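PDB 5KF0: aldehyde dehydrogenase from Burkholderia vietnamiensis, which probably catalyses the NAD(P)-dependent oxidation of aldehydes to carboxylic acids and binds NADPH in this crystal. Local coordinates for residues 232-237 and 253-258; 169-174 and 463-468. All blocks are in the same frame, centred on the assembly; numbering follows the deposited sequence.

Contact 1: 232-237 and 253-258; sequences LLSFTG and KVVLEL. With NDP (NADPH dihydro-nicotinamide-adenine-dinucleotide phosphate), chain E.
Leu233 and Val254 belong to two neighbouring parallel strands, 232-236 and 253-257, whose axes come within 4.8 Å at an angle of 9°. Five backbone hydrogen bonds join them, from Leu233 N to Lys253 O at one end to Gly237 N to Glu257 O at the other. Leu232, Ser234, Thr236, Lys253, Val255 and Glu257 share one face of the sheet. There CD1 of Leu232 touches CG2 of Val255 at 3.9 Å and also lies against the aliphatic start of Lys253. Thr236 and Glu257 run side by side, with Thr236 OG1 3.4 Å from Glu257 CB. That hydroxyl and Ser234 OG are both hydrogen-bonded to Lys171. On the other face, Leu258 CD2 meets the Phe235 ring at its edge, 3.6 Å from CE2. Leu256 CD2 packs on Phe235 CB. The ring also has its CE1 3.2 Å from O4B of NADPH, again near the ring plane. The nicotinamide end lies by the strand ends. NADPH N7N donates to Leu258 O at 2.9 Å and to Glu257 OE1 at 3.1 Å. A bend about the CB-CG bond (chi2 -79°) brings Glu257 OE1 to the amide. Thr236 CG2 approaches the nicotinamide carbon C3N at 3.6 Å. Two acceptors thus grip one carboxamide nitrogen, which should restrict rotation of the amide and hold the nicotinamide at the C-terminal ends of these strands in the Rossmann-like sheet.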
loop_
_atom_site.group_PDB
_atom_site.type_symbol
_atom_site.label_atom_id
_atom_site.label_comp_id
_atom_site.label_asym_id
_atom_site.label_seq_id
_atom_site.Cartn_x
_atom_site.Cartn_y
_atom_site.Cartn_z
ATOM N N LEU A 232 -24.978 7.654 -2.808
ATOM C CA LEU A 232 -24.572 7.113 -1.521
ATOM C C LEU A 232 -25.472 7.716 -0.460
ATOM O O LEU A 232 -25.737 8.922 -0.493
ATOM C CB LEU A 232 -23.108 7.442 -1.203
ATOM C CG LEU A 232 -22.669 7.203 0.245
ATOM C CD1 LEU A 232 -22.650 5.706 0.568
ATOM C CD2 LEU A 232 -21.303 7.833 0.521
ATOM N N LEU A 233 -25.968 6.873 0.439
ATOM C CA LEU A 233 -26.563 7.309 1.696
ATOM C C LEU A 233 -25.611 6.887 2.800
ATOM O O LEU A 233 -25.283 5.702 2.914
ATOM C CB LEU A 233 -27.943 6.689 1.921
ATOM C CG LEU A 233 -28.455 6.762 3.369
ATOM C CD1 LEU A 233 -28.796 8.202 3.773
ATOM C CD2 LEU A 233 -29.674 5.864 3.568
ATOM N N SER A 234 -25.140 7.846 3.591
ATOM C CA SER A 234 -24.310 7.530 4.748
ATOM C C SER A 234 -25.040 8.046 5.980
ATOM O O SER A 234 -25.223 9.257 6.141
ATOM C CB SER A 234 -22.908 8.125 4.610
ATOM O OG SER A 234 -22.126 7.841 5.760
ATOM N N PHE A 235 -25.464 7.111 6.828
ATOM C CA PHE A 235 -26.361 7.364 7.949
ATOM C C PHE A 235 -25.646 7.046 9.250
ATOM O O PHE A 235 -25.083 5.955 9.402
ATOM C CB PHE A 235 -27.634 6.510 7.821
ATOM C CG PHE A 235 -28.503 6.529 9.063
ATOM C CD1 PHE A 235 -29.488 7.489 9.215
ATOM C CD2 PHE A 235 -28.314 5.592 10.080
ATOM C CE1 PHE A 235 -30.279 7.519 10.363
ATOM C CE2 PHE A 235 -29.094 5.617 11.230
ATOM C CZ PHE A 235 -30.082 6.584 11.370
ATOM N N THR A 236 -25.660 7.998 10.184
ATOM C CA THR A 236 -25.207 7.760 11.553
ATOM C C THR A 236 -26.376 8.017 12.497
ATOM O O THR A 236 -26.930 9.126 12.520
ATOM C CB THR A 236 -24.009 8.649 11.909
ATOM O OG1 THR A 236 -22.939 8.400 10.982
ATOM C CG2 THR A 236 -23.514 8.336 13.334
ATOM N N GLY A 237 -26.752 6.996 13.264
ATOM C CA GLY A 237 -27.920 7.103 14.120
ATOM C C GLY A 237 -28.273 5.744 14.694
ATOM O O GLY A 237 -27.430 4.849 14.749
ATOM N N LYS A 253 -25.552 3.049 -2.906
ATOM C CA LYS A 253 -24.747 2.460 -1.845
ATOM C C LYS A 253 -25.206 2.978 -0.486
ATOM O O LYS A 253 -25.632 4.129 -0.354
ATOM C CB LYS A 253 -23.276 2.810 -2.073
ATOM C CG LYS A 253 -22.324 2.199 -1.062
ATOM C CD LYS A 253 -20.890 2.534 -1.418
ATOM C CE LYS A 253 -19.908 1.893 -0.449
ATOM N NZ LYS A 253 -20.009 0.404 -0.441
ATOM N N VAL A 254 -25.130 2.116 0.530
ATOM C CA VAL A 254 -25.554 2.457 1.883
ATOM C C VAL A 254 -24.412 2.182 2.847
ATOM O O VAL A 254 -23.832 1.089 2.830
ATOM C CB VAL A 254 -26.805 1.663 2.305
ATOM C CG1 VAL A 254 -27.164 1.967 3.762
ATOM C CG2 VAL A 254 -27.969 1.996 1.388
ATOM N N VAL A 255 -24.097 3.172 3.685
ATOM C CA VAL A 255 -23.152 3.046 4.792
ATOM C C VAL A 255 -23.920 3.364 6.068
ATOM O O VAL A 255 -24.656 4.353 6.112
ATOM C CB VAL A 255 -21.954 3.998 4.629
ATOM C CG1 VAL A 255 -21.115 4.034 5.912
ATOM C CG2 VAL A 255 -21.092 3.613 3.413
ATOM N N LEU A 256 -23.760 2.526 7.098
ATOM C CA LEU A 256 -24.493 2.671 8.354
ATOM C C LEU A 256 -23.527 2.708 9.529
ATOM O O LEU A 256 -22.694 1.811 9.674
ATOM C CB LEU A 256 -25.477 1.508 8.565
ATOM C CG LEU A 256 -26.549 1.332 7.492
ATOM C CD1 LEU A 256 -27.383 0.100 7.835
ATOM C CD2 LEU A 256 -27.444 2.572 7.379
ATOM N N GLU A 257 -23.656 3.729 10.374
ATOM C CA GLU A 257 -22.894 3.855 11.620
ATOM C C GLU A 257 -23.913 3.877 12.753
ATOM O O GLU A 257 -24.572 4.895 12.972
ATOM C CB GLU A 257 -22.044 5.130 11.612
ATOM C CG GLU A 257 -20.804 5.048 10.721
ATOM C CD GLU A 257 -19.664 4.291 11.372
ATOM O OE1 GLU A 257 -19.792 3.856 12.543
ATOM O OE2 GLU A 257 -18.630 4.105 10.688
ATOM N N LEU A 258 -24.048 2.766 13.482
ATOM C CA LEU A 258 -25.167 2.626 14.407
ATOM C C LEU A 258 -24.694 2.473 15.853
ATOM O O LEU A 258 -23.662 3.041 16.229
ATOM C CB LEU A 258 -26.047 1.447 13.970
ATOM C CG LEU A 258 -26.299 1.430 12.449
ATOM C CD1 LEU A 258 -26.978 0.141 12.020
ATOM C CD2 LEU A 258 -27.131 2.642 11.997
HETATM P PA NDP E . -31.879 8.630 15.550
HETATM O O1A NDP E . -31.823 7.340 14.803
HETATM O O2A NDP E . -33.162 8.783 16.367
HETATM O O5B NDP E . -31.730 9.888 14.590
HETATM C C5B NDP E . -30.496 10.012 13.841
HETATM C C4B NDP E . -30.751 10.858 12.622
HETATM O O4B NDP E . -31.609 10.138 11.708
HETATM C C3B NDP E . -31.457 12.193 12.896
HETATM O O3B NDP E . -30.997 13.190 11.988
HETATM C C2B NDP E . -32.912 11.842 12.587
HETATM O O2B NDP E . -33.739 12.967 12.223
HETATM C C1B NDP E . -32.697 10.969 11.364
HETATM N N9A NDP E . -33.836 10.130 11.013
HETATM C C8A NDP E . -34.580 9.313 11.823
HETATM N N7A NDP E . -35.507 8.636 11.186
HETATM C C5A NDP E . -35.363 9.039 9.869
HETATM C C6A NDP E . -36.038 8.682 8.684
HETATM N N6A NDP E . -37.064 7.823 8.639
HETATM N N1A NDP E . -35.628 9.258 7.531
HETATM C C2A NDP E . -34.621 10.133 7.569
HETATM N N3A NDP E . -33.914 10.553 8.621
HETATM C C4A NDP E . -34.339 9.963 9.747
HETATM O O3 NDP E . -30.615 8.726 16.507
HETATM P PN NDP E . -30.171 9.780 17.613
HETATM O O1N NDP E . -30.091 11.135 17.011
HETATM O O2N NDP E . -31.113 9.624 18.779
HETATM O O5D NDP E . -28.708 9.329 18.027
HETATM C C5D NDP E . -28.404 8.236 18.909
HETATM C C4D NDP E . -28.101 7.011 18.083
HETATM O O4D NDP E . -26.989 7.279 17.188
HETATM C C3D NDP E . -27.691 5.811 18.941
HETATM O O3D NDP E . -28.277 4.592 18.498
HETATM C C2D NDP E . -26.171 5.814 18.792
HETATM O O2D NDP E . -25.507 4.582 19.052
HETATM C C1D NDP E . -26.022 6.257 17.344
HETATM N N1N NDP E . -24.671 6.772 17.157
HETATM C C2N NDP E . -23.783 6.165 16.300
HETATM C C3N NDP E . -22.485 6.518 16.228
HETATM C C7N NDP E . -21.549 5.918 15.239
HETATM O O7N NDP E . -20.642 6.634 14.790
HETATM N N7N NDP E . -21.673 4.630 14.927
HETATM C C4N NDP E . -21.934 7.517 17.181
HETATM C C5N NDP E . -23.023 8.323 17.805
HETATM C C6N NDP E . -24.271 7.895 17.821
HETATM P P2B NDP E . -34.510 13.859 13.363
HETATM O O1X NDP E . -34.026 13.420 14.693
HETATM O O2X NDP E . -34.197 15.268 12.954
HETATM O O3X NDP E . -35.991 13.601 13.174
#

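Contact 2: 169-174 and 463-468; sequences AHKVAP and GREGIR
Lys171 and Glu465 meet in a buried salt bridge, with Lys171 NZ 2.7 Å from Glu465 OE2. The ammonium comes to the syn side of OE2 and lies 25° out of the carboxylate plane. Lys171 starts away from 463-468, but its chain stays extended until a final bend (chi4 -63°) turns NZ toward the acid. Lys171 CG also lies 3.5 Å from Glu465 OE2, so this oxygen lies alongside the lysine chain as well as at its end. The second oxygen, Glu465 OE1, lies 3.6 Å from His170 CB and accepts a hydrogen bond from a water. A weak, long bond links that water to Lys171 NZ. NZ is also held by the strand hydroxyls of 232-237, which should help to keep the charge in place.

His170 sets out toward 463-468, and a second water lies in the plane of its ring at the edge, 2.8 Å from ND1. This water donates to His170 O and weakly accepts from Gly466 N, so it joins the two backbones. The other ring nitrogen, NE2, is hydrogen-bonded to Asp450 OD1. Gly466 is the N-cap of helix 467-473. Just beyond it, Ile467 crosses Pro174 at about a right angle, and its CD1 sits 3.7 Å from both CG and CD of the proline ring. Glu465 N bonds weakly to Glu257. The arrangement is a buried polar network beside the nicotinamide pocket of an aldehyde dehydrogenase fold, where helix 164-178 meets the loop leading into helix 467-473.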
loop_
_atom_site.group_PDB
_atom_site.type_symbol
_atom_site.label_atom_id
_atom_site.label_comp_id
_atom_site.label_asym_id
_atom_site.label_seq_id
_atom_site.Cartn_x
_atom_site.Cartn_y
_atom_site.Cartn_z
ATOM N N ALA A 169 -18.759 15.985 10.664
ATOM C CA ALA A 169 -17.432 16.150 10.067
ATOM C C ALA A 169 -16.948 14.867 9.412
ATOM O O ALA A 169 -16.274 14.918 8.374
ATOM C CB ALA A 169 -16.423 16.607 11.125
ATOM N N HIS A 170 -17.278 13.710 9.995
ATOM C CA HIS A 170 -16.818 12.450 9.421
ATOM C C HIS A 170 -17.509 12.114 8.109
ATOM O O HIS A 170 -17.091 11.156 7.450
ATOM C CB HIS A 170 -16.985 11.313 10.448
ATOM C CG HIS A 170 -15.793 11.168 11.343
ATOM N ND1 HIS A 170 -14.589 10.669 10.891
ATOM C CD2 HIS A 170 -15.595 11.513 12.642
ATOM C CE1 HIS A 170 -13.704 10.697 11.874
ATOM N NE2 HIS A 170 -14.291 11.202 12.947
ATOM N N LYS A 171 -18.524 12.877 7.702
ATOM C CA LYS A 171 -19.095 12.766 6.363
ATOM C C LYS A 171 -18.718 13.941 5.475
ATOM O O LYS A 171 -18.276 13.740 4.339
ATOM C CB LYS A 171 -20.626 12.640 6.451
ATOM C CG LYS A 171 -21.076 11.488 7.381
ATOM C CD LYS A 171 -22.597 11.284 7.344
ATOM C CE LYS A 171 -23.042 10.344 8.477
ATOM N NZ LYS A 171 -22.454 8.968 8.337
ATOM N N VAL A 172 -18.857 15.162 5.996
ATOM C CA VAL A 172 -18.591 16.380 5.230
ATOM C C VAL A 172 -17.130 16.446 4.804
ATOM O O VAL A 172 -16.818 16.743 3.643
ATOM C CB VAL A 172 -18.979 17.615 6.061
ATOM C CG1 VAL A 172 -18.471 18.900 5.404
ATOM C CG2 VAL A 172 -20.494 17.666 6.263
ATOM N N ALA A 173 -16.207 16.247 5.755
ATOM C CA ALA A 173 -14.798 16.464 5.434
ATOM C C ALA A 173 -14.292 15.474 4.389
ATOM O O ALA A 173 -13.623 15.909 3.433
ATOM C CB ALA A 173 -13.954 16.430 6.713
ATOM N N PRO A 174 -14.571 14.173 4.484
ATOM C CA PRO A 174 -14.144 13.263 3.401
ATOM C C PRO A 174 -14.852 13.532 2.090
ATOM O O PRO A 174 -14.247 13.352 1.022
ATOM C CB PRO A 174 -14.482 11.864 3.930
ATOM C CG PRO A 174 -14.977 12.029 5.316
ATOM C CD PRO A 174 -15.183 13.463 5.627
ATOM N N GLY A 463 -19.965 -0.935 7.142
ATOM C CA GLY A 463 -18.946 -0.056 6.590
ATOM C C GLY A 463 -18.142 0.632 7.687
ATOM O O GLY A 463 -18.347 0.419 8.884
ATOM N N ARG A 464 -17.179 1.456 7.255
ATOM C CA ARG A 464 -16.312 2.156 8.200
ATOM C C ARG A 464 -16.194 3.635 7.870
ATOM O O ARG A 464 -16.138 4.016 6.699
ATOM C CB ARG A 464 -14.894 1.577 8.226
ATOM C CG ARG A 464 -14.843 0.108 8.667
ATOM C CD ARG A 464 -15.131 -0.050 10.170
ATOM N NE ARG A 464 -14.980 -1.465 10.508
ATOM C CZ ARG A 464 -15.893 -2.395 10.243
ATOM N NH1 ARG A 464 -17.071 -2.068 9.707
ATOM N NH2 ARG A 464 -15.638 -3.661 10.542
ATOM N N GLU A 465 -16.118 4.457 8.916
ATOM C CA GLU A 465 -15.695 5.843 8.788
ATOM C C GLU A 465 -14.277 5.973 9.344
ATOM O O GLU A 465 -13.588 4.965 9.573
ATOM C CB GLU A 465 -16.716 6.779 9.451
ATOM C CG GLU A 465 -17.970 6.905 8.575
ATOM C CD GLU A 465 -18.973 7.920 9.071
ATOM O OE1 GLU A 465 -18.930 8.276 10.271
ATOM O OE2 GLU A 465 -19.824 8.344 8.265
ATOM N N GLY A 466 -13.825 7.216 9.532
ATOM C CA GLY A 466 -12.397 7.493 9.515
ATOM C C GLY A 466 -12.043 7.925 8.103
ATOM O O GLY A 466 -12.512 7.306 7.150
ATOM N N ILE A 467 -11.252 8.989 7.952
ATOM C CA ILE A 467 -11.236 9.735 6.688
ATOM C C ILE A 467 -10.900 8.835 5.500
ATOM O O ILE A 467 -11.587 8.869 4.472
ATOM C CB ILE A 467 -10.261 10.916 6.767
ATOM C CG1 ILE A 467 -10.730 11.941 7.808
ATOM C CG2 ILE A 467 -10.101 11.537 5.366
ATOM C CD1 ILE A 467 -12.151 12.460 7.589
ATOM N N ARG A 468 -9.813 8.061 5.592
ATOM C CA ARG A 468 -9.426 7.198 4.471
ATOM C C ARG A 468 -10.563 6.287 4.036
ATOM O O ARG A 468 -10.760 6.046 2.837
ATOM C CB ARG A 468 -8.223 6.329 4.852
ATOM C CG ARG A 468 -6.908 7.059 4.939
ATOM C CD ARG A 468 -5.832 6.127 5.492
ATOM N NE ARG A 468 -5.841 4.838 4.801
ATOM C CZ ARG A 468 -5.161 3.767 5.210
ATOM N NH1 ARG A 468 -4.413 3.837 6.304
ATOM N NH2 ARG A 468 -5.230 2.634 4.532
HETATM O O HOH W 1 -14.661 9.713 8.256
HETATM O O HOH W 2 -20.826 10.039 11.157
#

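Overall arrangement
After five earlier helices and several strands, the chain reaches helix 164-178, which supplies 169-174. It then passes through strands 182-185 and 211-213 before reaching 232-237. Helix 239-248 returns it to 253-258, so contact 1 closes a short beta-alpha-beta crossover. Contact 2 closes a far longer loop, because 463-468 comes some 290 residues after 169-174; contact 1 is nested inside it. The centres are 11 Å apart and the contacts touch directly, where Lys171 of contact 2 meets the first strand of contact 1. Together they tie the cofactor-binding sheet to the helix packed on it and to a late part of the chain near the C terminus.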